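Local coordinates for amino acid adenylation domain-containing protein (Bacillus stratosphericus LAMA 585, PDB 6ULY) that probably selects and activates a branched-chain 2-keto acid as its acyl adenylate, as the adenylation domain of a nonribosomal depsipeptide synthetase module, at residues A[187-192]-A[333-338]; A[92-97]-A[174-179]; A[416-421]-A[429-434]. All blocks are in the same frame, centred on the assembly; numbering follows the deposited sequence.

Contact 1: residues A[187-192]-A[333-338]. With QA7 (5'-O-{(S)-hydroxy[(4-methyl-2-oxopentanoyl)oxy]phosphoryl}adenosine), chain C.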
# COMPACT_ATOMS: atom_id res chain seq x y z
N LYS A 187 1.92 4.33 8.90
CA LYS A 187 1.94 5.79 8.91
C LYS A 187 1.97 6.30 10.34
O LYS A 187 1.71 5.57 11.30
CB LYS A 187 0.72 6.35 8.16
CG LYS A 187 0.58 5.81 6.74
CD LYS A 187 0.39 6.93 5.74
CE LYS A 187 0.09 6.37 4.34
NZ LYS A 187 1.22 5.59 3.77
N CYS A 188 2.29 7.58 10.47
CA CYS A 188 2.61 8.19 11.75
C CYS A 188 1.51 9.19 12.11
O CYS A 188 1.59 10.37 11.76
CB CYS A 188 3.96 8.84 11.66
SG CYS A 188 4.85 8.90 13.21
N VAL A 189 0.50 8.71 12.83
CA VAL A 189 -0.63 9.55 13.20
C VAL A 189 -0.17 10.53 14.27
O VAL A 189 0.27 10.13 15.36
CB VAL A 189 -1.81 8.69 13.69
CG1 VAL A 189 -2.97 9.56 14.17
CG2 VAL A 189 -2.27 7.75 12.57
N GLU A 190 -0.26 11.82 13.97
CA GLU A 190 0.16 12.88 14.88
C GLU A 190 -1.08 13.53 15.49
O GLU A 190 -1.93 14.06 14.77
CB GLU A 190 1.01 13.92 14.16
CG GLU A 190 1.47 15.07 15.05
CD GLU A 190 2.46 16.00 14.36
OE1 GLU A 190 3.27 16.62 15.08
OE2 GLU A 190 2.44 16.10 13.12
N HIS A 191 -1.17 13.49 16.82
CA HIS A 191 -2.33 14.01 17.54
C HIS A 191 -1.92 15.19 18.41
O HIS A 191 -0.76 15.37 18.76
CB HIS A 191 -2.97 12.93 18.42
CG HIS A 191 -4.00 12.11 17.70
ND1 HIS A 191 -5.22 12.62 17.33
CD2 HIS A 191 -3.99 10.82 17.31
CE1 HIS A 191 -5.92 11.68 16.72
NE2 HIS A 191 -5.20 10.58 16.69
N SER A 192 -2.92 15.99 18.76
CA SER A 192 -2.75 17.11 19.66
C SER A 192 -3.51 16.85 20.95
O SER A 192 -4.33 15.94 21.05
CB SER A 192 -3.25 18.40 19.00
OG SER A 192 -4.66 18.39 18.92
N MET A 333 -10.83 4.78 15.14
CA MET A 333 -9.56 4.68 14.44
C MET A 333 -8.53 5.52 15.17
O MET A 333 -8.87 6.50 15.84
CB MET A 333 -9.67 5.16 12.98
CG MET A 333 -10.87 4.65 12.21
SD MET A 333 -10.99 5.34 10.54
CE MET A 333 -9.47 4.72 9.81
N SER A 334 -7.27 5.14 15.03
CA SER A 334 -6.20 5.95 15.61
C SER A 334 -6.27 7.38 15.08
O SER A 334 -6.01 8.33 15.83
CB SER A 334 -4.84 5.32 15.30
OG SER A 334 -4.55 5.43 13.92
N GLU A 335 -6.65 7.55 13.81
CA GLU A 335 -6.70 8.87 13.20
C GLU A 335 -7.77 9.77 13.82
O GLU A 335 -7.71 10.99 13.64
CB GLU A 335 -6.95 8.77 11.69
CG GLU A 335 -5.80 8.18 10.90
CD GLU A 335 -5.88 6.67 10.77
OE1 GLU A 335 -6.53 6.02 11.62
OE2 GLU A 335 -5.29 6.14 9.81
N ILE A 336 -8.74 9.19 14.53
CA ILE A 336 -9.82 9.97 15.13
C ILE A 336 -9.82 9.75 16.64
O ILE A 336 -10.86 9.90 17.30
CB ILE A 336 -11.18 9.62 14.50
CG1 ILE A 336 -11.48 8.13 14.65
CG2 ILE A 336 -11.19 9.99 13.00
CD1 ILE A 336 -12.77 7.69 14.00
N SER A 337 -8.66 9.40 17.20
CA SER A 337 -8.43 9.34 18.64
C SER A 337 -9.22 8.23 19.34
O SER A 337 -9.61 8.38 20.50
CB SER A 337 -8.74 10.69 19.30
OG SER A 337 -7.91 11.71 18.80
N SER A 338 -9.44 7.12 18.64
CA SER A 338 -10.08 5.91 19.18
C SER A 338 -11.57 5.94 18.88
O SER A 338 -11.98 6.35 17.78
CB SER A 338 -9.78 5.73 20.68
OG SER A 338 -10.67 6.43 21.53
C01 QA7 C . -13.05 1.17 19.48
C02 QA7 C . -11.58 1.09 19.36
C03 QA7 C . -10.93 2.18 20.18
C04 QA7 C . -11.30 1.06 17.89
C05 QA7 C . -10.14 1.85 17.37
C06 QA7 C . -9.14 1.17 16.50
C10 QA7 C . -9.09 1.16 13.02
C11 QA7 C . -9.73 0.32 12.15
C12 QA7 C . -11.03 1.03 11.58
C13 QA7 C . -11.79 0.10 11.32
C14 QA7 C . -11.41 -1.14 12.33
C16 QA7 C . -12.40 -0.65 14.45
C18 QA7 C . -14.23 -1.73 14.34
C19 QA7 C . -15.47 -2.35 14.50
C21 QA7 C . -15.31 -3.23 12.46
C23 QA7 C . -13.59 -1.92 13.19
N15 QA7 C . -12.44 -1.25 13.29
N17 QA7 C . -13.49 -0.93 15.10
N20 QA7 C . -15.96 -3.07 13.55
N22 QA7 C . -14.16 -2.70 12.26
N24 QA7 C . -16.18 -2.15 15.69
O07 QA7 C . -8.13 1.85 15.90
O09 QA7 C . -7.93 0.62 13.52
O25 QA7 C . -10.30 -0.86 12.86
O26 QA7 C . -11.62 -0.49 10.02
O27 QA7 C . -10.84 1.98 10.43
O28 QA7 C . -6.15 0.65 15.30
O29 QA7 C . -6.61 2.50 14.15
O30 QA7 C . -9.24 0.06 16.34
O31 QA7 C . -10.05 2.95 17.62
P08 QA7 C . -7.21 1.36 14.70

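Contact 2: residues A[92-97]-A[174-179]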
# COMPACT_ATOMS: atom_id res chain seq x y z
N GLY A 92 6.94 18.32 27.28
CA GLY A 92 6.61 18.73 25.92
C GLY A 92 7.17 17.82 24.86
O GLY A 92 7.18 18.18 23.68
N PHE A 93 7.68 16.66 25.26
CA PHE A 93 8.17 15.68 24.31
C PHE A 93 6.99 14.92 23.73
O PHE A 93 5.93 14.79 24.36
CB PHE A 93 9.14 14.71 24.99
CG PHE A 93 10.12 15.39 25.91
CD1 PHE A 93 10.73 16.58 25.53
CD2 PHE A 93 10.43 14.86 27.15
CE1 PHE A 93 11.63 17.21 26.37
CE2 PHE A 93 11.33 15.49 27.99
CZ PHE A 93 11.93 16.66 27.60
N VAL A 94 7.17 14.42 22.51
CA VAL A 94 6.10 13.75 21.77
C VAL A 94 6.37 12.25 21.73
O VAL A 94 7.23 11.80 20.96
CB VAL A 94 5.97 14.31 20.35
CG1 VAL A 94 4.73 13.76 19.68
CG2 VAL A 94 5.93 15.83 20.36
N PRO A 95 5.68 11.44 22.52
CA PRO A 95 5.88 9.99 22.44
C PRO A 95 5.43 9.44 21.11
O PRO A 95 4.46 9.90 20.51
CB PRO A 95 5.01 9.45 23.58
CG PRO A 95 4.76 10.60 24.47
CD PRO A 95 4.71 11.79 23.58
N THR A 96 6.14 8.42 20.66
CA THR A 96 5.76 7.63 19.49
C THR A 96 5.31 6.27 19.99
O THR A 96 6.14 5.41 20.32
CB THR A 96 6.91 7.52 18.50
OG1 THR A 96 7.41 8.84 18.21
CG2 THR A 96 6.46 6.84 17.23
N LEU A 97 4.00 6.06 20.04
CA LEU A 97 3.43 4.83 20.58
C LEU A 97 3.48 3.75 19.50
O LEU A 97 2.77 3.84 18.49
CB LEU A 97 2.00 5.07 21.05
CG LEU A 97 1.80 6.29 21.96
CD1 LEU A 97 0.37 6.33 22.48
CD2 LEU A 97 2.79 6.28 23.11
N VAL A 174 0.73 15.97 21.00
CA VAL A 174 0.86 15.28 22.28
C VAL A 174 1.50 13.91 22.12
O VAL A 174 2.26 13.48 23.00
CB VAL A 174 -0.52 15.18 22.98
CG1 VAL A 174 -1.46 14.27 22.20
CG2 VAL A 174 -0.35 14.70 24.42
N PHE A 175 1.23 13.20 21.03
CA PHE A 175 1.96 11.97 20.73
C PHE A 175 1.74 11.57 19.28
O PHE A 175 0.77 11.99 18.63
CB PHE A 175 1.56 10.82 21.67
CG PHE A 175 0.13 10.36 21.52
CD1 PHE A 175 -0.25 9.50 20.51
CD2 PHE A 175 -0.83 10.78 22.42
CE1 PHE A 175 -1.56 9.08 20.38
CE2 PHE A 175 -2.15 10.37 22.30
CZ PHE A 175 -2.51 9.51 21.28
N PHE A 176 2.67 10.76 18.78
CA PHE A 176 2.50 10.01 17.55
C PHE A 176 2.00 8.61 17.86
O PHE A 176 2.25 8.07 18.94
CB PHE A 176 3.82 9.91 16.78
CG PHE A 176 4.38 11.22 16.33
CD1 PHE A 176 3.82 11.89 15.25
CD2 PHE A 176 5.47 11.78 16.97
CE1 PHE A 176 4.34 13.10 14.82
CE2 PHE A 176 5.99 12.99 16.55
CZ PHE A 176 5.42 13.65 15.47
N ILE A 177 1.30 8.01 16.90
CA ILE A 177 0.91 6.61 17.02
C ILE A 177 0.91 6.00 15.62
O ILE A 177 0.46 6.63 14.65
CB ILE A 177 -0.46 6.45 17.71
CG1 ILE A 177 -0.82 4.96 17.84
CG2 ILE A 177 -1.55 7.19 16.97
CD1 ILE A 177 -1.85 4.66 18.92
N LEU A 178 1.41 4.78 15.53
CA LEU A 178 1.60 4.11 14.25
C LEU A 178 0.38 3.26 13.92
O LEU A 178 -0.22 2.64 14.80
CB LEU A 178 2.86 3.26 14.28
CG LEU A 178 4.14 3.95 13.80
CD1 LEU A 178 4.27 5.38 14.30
CD2 LEU A 178 5.35 3.13 14.23
N THR A 179 0.03 3.23 12.63
CA THR A 179 -1.14 2.49 12.16
C THR A 179 -0.86 1.00 12.12
O THR A 179 0.27 0.57 11.88
CB THR A 179 -1.56 2.96 10.77
OG1 THR A 179 -0.45 2.87 9.87
CG2 THR A 179 -2.06 4.40 10.81
O HOH W 1 3.41 14.97 24.95
O HOH W 2 1.08 1.64 17.38

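Contact 3: residues A[416-421]-A[429-434]. With SO4 (sulfate ion), chain U.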
# COMPACT_ATOMS: atom_id res chain seq x y z
N THR A 416 -11.94 15.38 16.98
CA THR A 416 -11.02 14.34 17.44
C THR A 416 -10.03 13.92 16.37
O THR A 416 -9.22 13.02 16.63
CB THR A 416 -11.81 13.12 17.92
OG1 THR A 416 -12.34 12.42 16.79
CG2 THR A 416 -12.95 13.52 18.83
N THR A 417 -10.07 14.53 15.20
CA THR A 417 -9.24 14.09 14.09
C THR A 417 -7.79 14.48 14.31
O THR A 417 -7.48 15.55 14.83
CB THR A 417 -9.76 14.68 12.77
OG1 THR A 417 -11.09 14.20 12.52
CG2 THR A 417 -8.87 14.29 11.62
N MET A 418 -6.88 13.59 13.91
CA MET A 418 -5.45 13.84 13.99
C MET A 418 -5.08 15.11 13.23
O MET A 418 -5.81 15.60 12.37
CB MET A 418 -4.68 12.67 13.39
CG MET A 418 -5.06 12.39 11.94
SD MET A 418 -3.91 11.30 11.07
CE MET A 418 -4.66 11.26 9.46
N LYS A 419 -3.89 15.64 13.55
CA LYS A 419 -3.30 16.67 12.71
C LYS A 419 -3.01 16.13 11.31
O LYS A 419 -3.04 16.89 10.33
CB LYS A 419 -2.01 17.21 13.32
CG LYS A 419 -2.16 17.95 14.63
CD LYS A 419 -0.86 18.66 14.96
CE LYS A 419 -0.90 19.31 16.33
NZ LYS A 419 0.36 20.04 16.63
N GLY A 420 -2.72 14.84 11.21
CA GLY A 420 -2.39 14.22 9.94
C GLY A 420 -1.25 13.23 10.09
O GLY A 420 -0.63 13.14 11.15
N TYR A 421 -0.99 12.47 9.03
CA TYR A 421 0.16 11.59 9.01
C TYR A 421 1.44 12.42 8.91
O TYR A 421 1.53 13.36 8.11
CB TYR A 421 0.08 10.62 7.84
CG TYR A 421 -1.18 9.78 7.81
CD1 TYR A 421 -1.47 8.89 8.83
CD2 TYR A 421 -2.07 9.87 6.74
CE1 TYR A 421 -2.62 8.12 8.81
CE2 TYR A 421 -3.21 9.10 6.71
CZ TYR A 421 -3.48 8.23 7.74
OH TYR A 421 -4.63 7.47 7.70
N GLN A 429 -3.88 14.10 2.04
CA GLN A 429 -4.88 14.49 1.06
C GLN A 429 -5.89 13.38 0.82
O GLN A 429 -7.09 13.63 0.70
CB GLN A 429 -4.18 14.89 -0.24
CG GLN A 429 -5.07 15.56 -1.22
CD GLN A 429 -4.35 15.87 -2.51
OE1 GLN A 429 -3.81 16.96 -2.68
NE2 GLN A 429 -4.33 14.90 -3.42
N GLU A 430 -5.42 12.13 0.75
CA GLU A 430 -6.31 11.01 0.49
C GLU A 430 -7.39 10.87 1.55
O GLU A 430 -8.52 10.46 1.23
CB GLU A 430 -5.50 9.71 0.40
CG GLU A 430 -4.60 9.60 -0.83
CD GLU A 430 -3.65 8.41 -0.76
OE1 GLU A 430 -3.64 7.71 0.28
OE2 GLU A 430 -2.91 8.17 -1.73
N VAL A 431 -7.09 11.20 2.80
CA VAL A 431 -8.03 10.94 3.90
C VAL A 431 -8.81 12.20 4.26
O VAL A 431 -9.98 12.12 4.65
CB VAL A 431 -7.30 10.38 5.14
CG1 VAL A 431 -6.56 9.10 4.80
CG2 VAL A 431 -6.34 11.42 5.73
N PHE A 432 -8.18 13.37 4.14
CA PHE A 432 -8.84 14.63 4.47
C PHE A 432 -9.55 15.14 3.22
O PHE A 432 -8.94 15.77 2.35
CB PHE A 432 -7.83 15.65 4.99
CG PHE A 432 -7.24 15.30 6.34
CD1 PHE A 432 -7.95 14.55 7.26
CD2 PHE A 432 -5.97 15.74 6.68
CE1 PHE A 432 -7.41 14.24 8.49
CE2 PHE A 432 -5.42 15.43 7.92
CZ PHE A 432 -6.14 14.68 8.82
N GLN A 433 -10.85 14.87 3.13
CA GLN A 433 -11.66 15.32 2.01
C GLN A 433 -12.18 16.74 2.30
O GLN A 433 -11.89 17.33 3.35
CB GLN A 433 -12.82 14.36 1.76
CG GLN A 433 -12.41 12.88 1.67
CD GLN A 433 -11.61 12.55 0.42
OE1 GLN A 433 -11.06 13.43 -0.25
NE2 GLN A 433 -11.53 11.26 0.09
N ALA A 434 -12.94 17.29 1.37
CA ALA A 434 -13.38 18.67 1.49
C ALA A 434 -14.42 18.83 2.59
O ALA A 434 -15.26 17.95 2.81
CB ALA A 434 -13.96 19.17 0.16
S SO4 U . -7.84 12.30 -3.22
O1 SO4 U . -8.34 13.59 -2.78
O2 SO4 U . -8.13 12.12 -4.63
O3 SO4 U . -6.42 12.23 -3.01
O4 SO4 U . -8.47 11.23 -2.48

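Contact 1: residues A[187-192]-A[333-338]
With CG beside its backbone N and opposite the carbonyl carbon (chi1 -88°), the imidazole of His191 is carried across to the loop 333-338, where NE2 of His191 meets Ser334 O at 2.5 Å in a nearly straight bond (174°). The oxygen lies close to the ring plane. His191 ND1 is bonded on its other side to Ser195 OG, so both nitrogens hold the ring against rotation. Two residues back along the strand, Val189 sets CG1 anti to its N (chi1 176°). Its branches divide the work: CG1 lies 3.9 Å from Glu335 CA, while CG2 rests 3.5 Å from Ser334 OG and also touches the glutamate CG. That OG donates to Glu335 OE1 from well above the carboxylate plane, and OE2 is bonded to Tyr421 OH. Ser337 and Ser338 both face Met333, a G1 beta bulge, and Met333 O accepts from Ile336 N and Ser338 N. Ser334-Glu335 matches the Thr-Glu pair of the A5 motif in adenylation domains. Ser334 N donates to phosphate oxygen O29 of the adenylate (2.9 Å), while Ser334 O accepts from both His191 NE2 and Ser337 N. His191 is thus a second-shell residue that would help position the serine whose amide donates to the phosphate.

Contact 2: residues A[92-97]-A[174-179]
Strand 94-97 and strand 173-178 form a parallel pair inside a mixed sheet of the adenylation domain, with Thr96 beside Phe176 and Leu97 beside Ile177. A ladder of three backbone bonds joins them: Phe176 N gives to Pro95 O (2.6 Å), Phe176 O takes Leu97 N (2.9 Å), and a weak bond runs from Leu178 N to Leu97 O. At the entrance to the pair the strands are spread, and a water donating to both Phe93 O and Val174 O bridges them; beside it, Pro95 CD packs against Phe175 CB. The two faces of the sheet are filled differently. On the face of Leu97 and Ile177, Phe175 sets CG between its own N and carbonyl carbon (chi1 65°), which turns the ring so that Leu97 CD1 lies over one face, displaced toward the ring's rim, a CH-pi contact 4.1 Å from the centroid. Ile177 CG2 meets the edge of the same ring. On the face of Thr96 and Phe176, Val94 CG1 comes within 3.4 Å of Phe176 CD2, and Thr96 CG2 reaches Leu178 CD1 at 3.9 Å. Gly92, with positive phi, ends helix 78-91 in a Schellman motif. That helix links strand 70-74 to 94-97 in a beta-alpha-beta crossover and lays Phe85 against Pro95 and Phe175, while strand 188-192 flanks 173-178 on its other edge.

Contact 3: residues A[416-421]-A[429-434]
Phe432 drives its ring into the loop 417-420, and here the packing is close. Thr417 CG2, coming from the opposite direction, stands 3.5 Å from Phe432 CE1; Met418 CE lies 3.8 Å from Phe432 CZ; Lys419 O sits at the ring edge near its plane, 3.7 Å from Phe432 CE2. Gly420, whose backbone angles call for glycine, passes CA by that same corner. Met418 takes CG between its N and carbonyl carbon (chi1 58°) and then runs extended, which carries CE over the centre of the Tyr421 ring and to 4.1 Å from Val431 CG2. Val431 CG1 meets the tyrosine at its edge, while CG2 lies over a face of the Phe432 ring. By sequence, 416-421 belongs to the A6 region of adenylation domains, and the A7 strand that follows supplies Phe438, which packs on Met418, Val431 and Phe432. Asn428 OD1 accepts from Tyr421 N, tying the short strand to helix 425-431. The margin is looser: exposed Lys419 points away from 429-434, its NZ bonded to Asp171 O. Gln429 takes no part in the packing and faces the second subunit, where NE2 bonds His116 O; its bond to a sulfate, probably from the crystallisation liquor, is weak.

Strand 188-192 of contact 1 lies between strand 173-178 of contact 2 and the short strand 420-421 of contact 3; the centres of both contacts are about 9 Å from that of contact 1, and about 17 Å from each other. Probable hydrogen bonds join contact 1 to contact 2, with Val189 N to Ile177 O and His191 O to Val174 N each 2.8 Å, and to contact 3, with Glu335 O 2.7 Å from Met418 N. Contact 1 alone reaches the adenylate through Met333, Ser334 and Ser338; the side chains of Ile177 and Tyr421 stay about 7 and 8 Å from it.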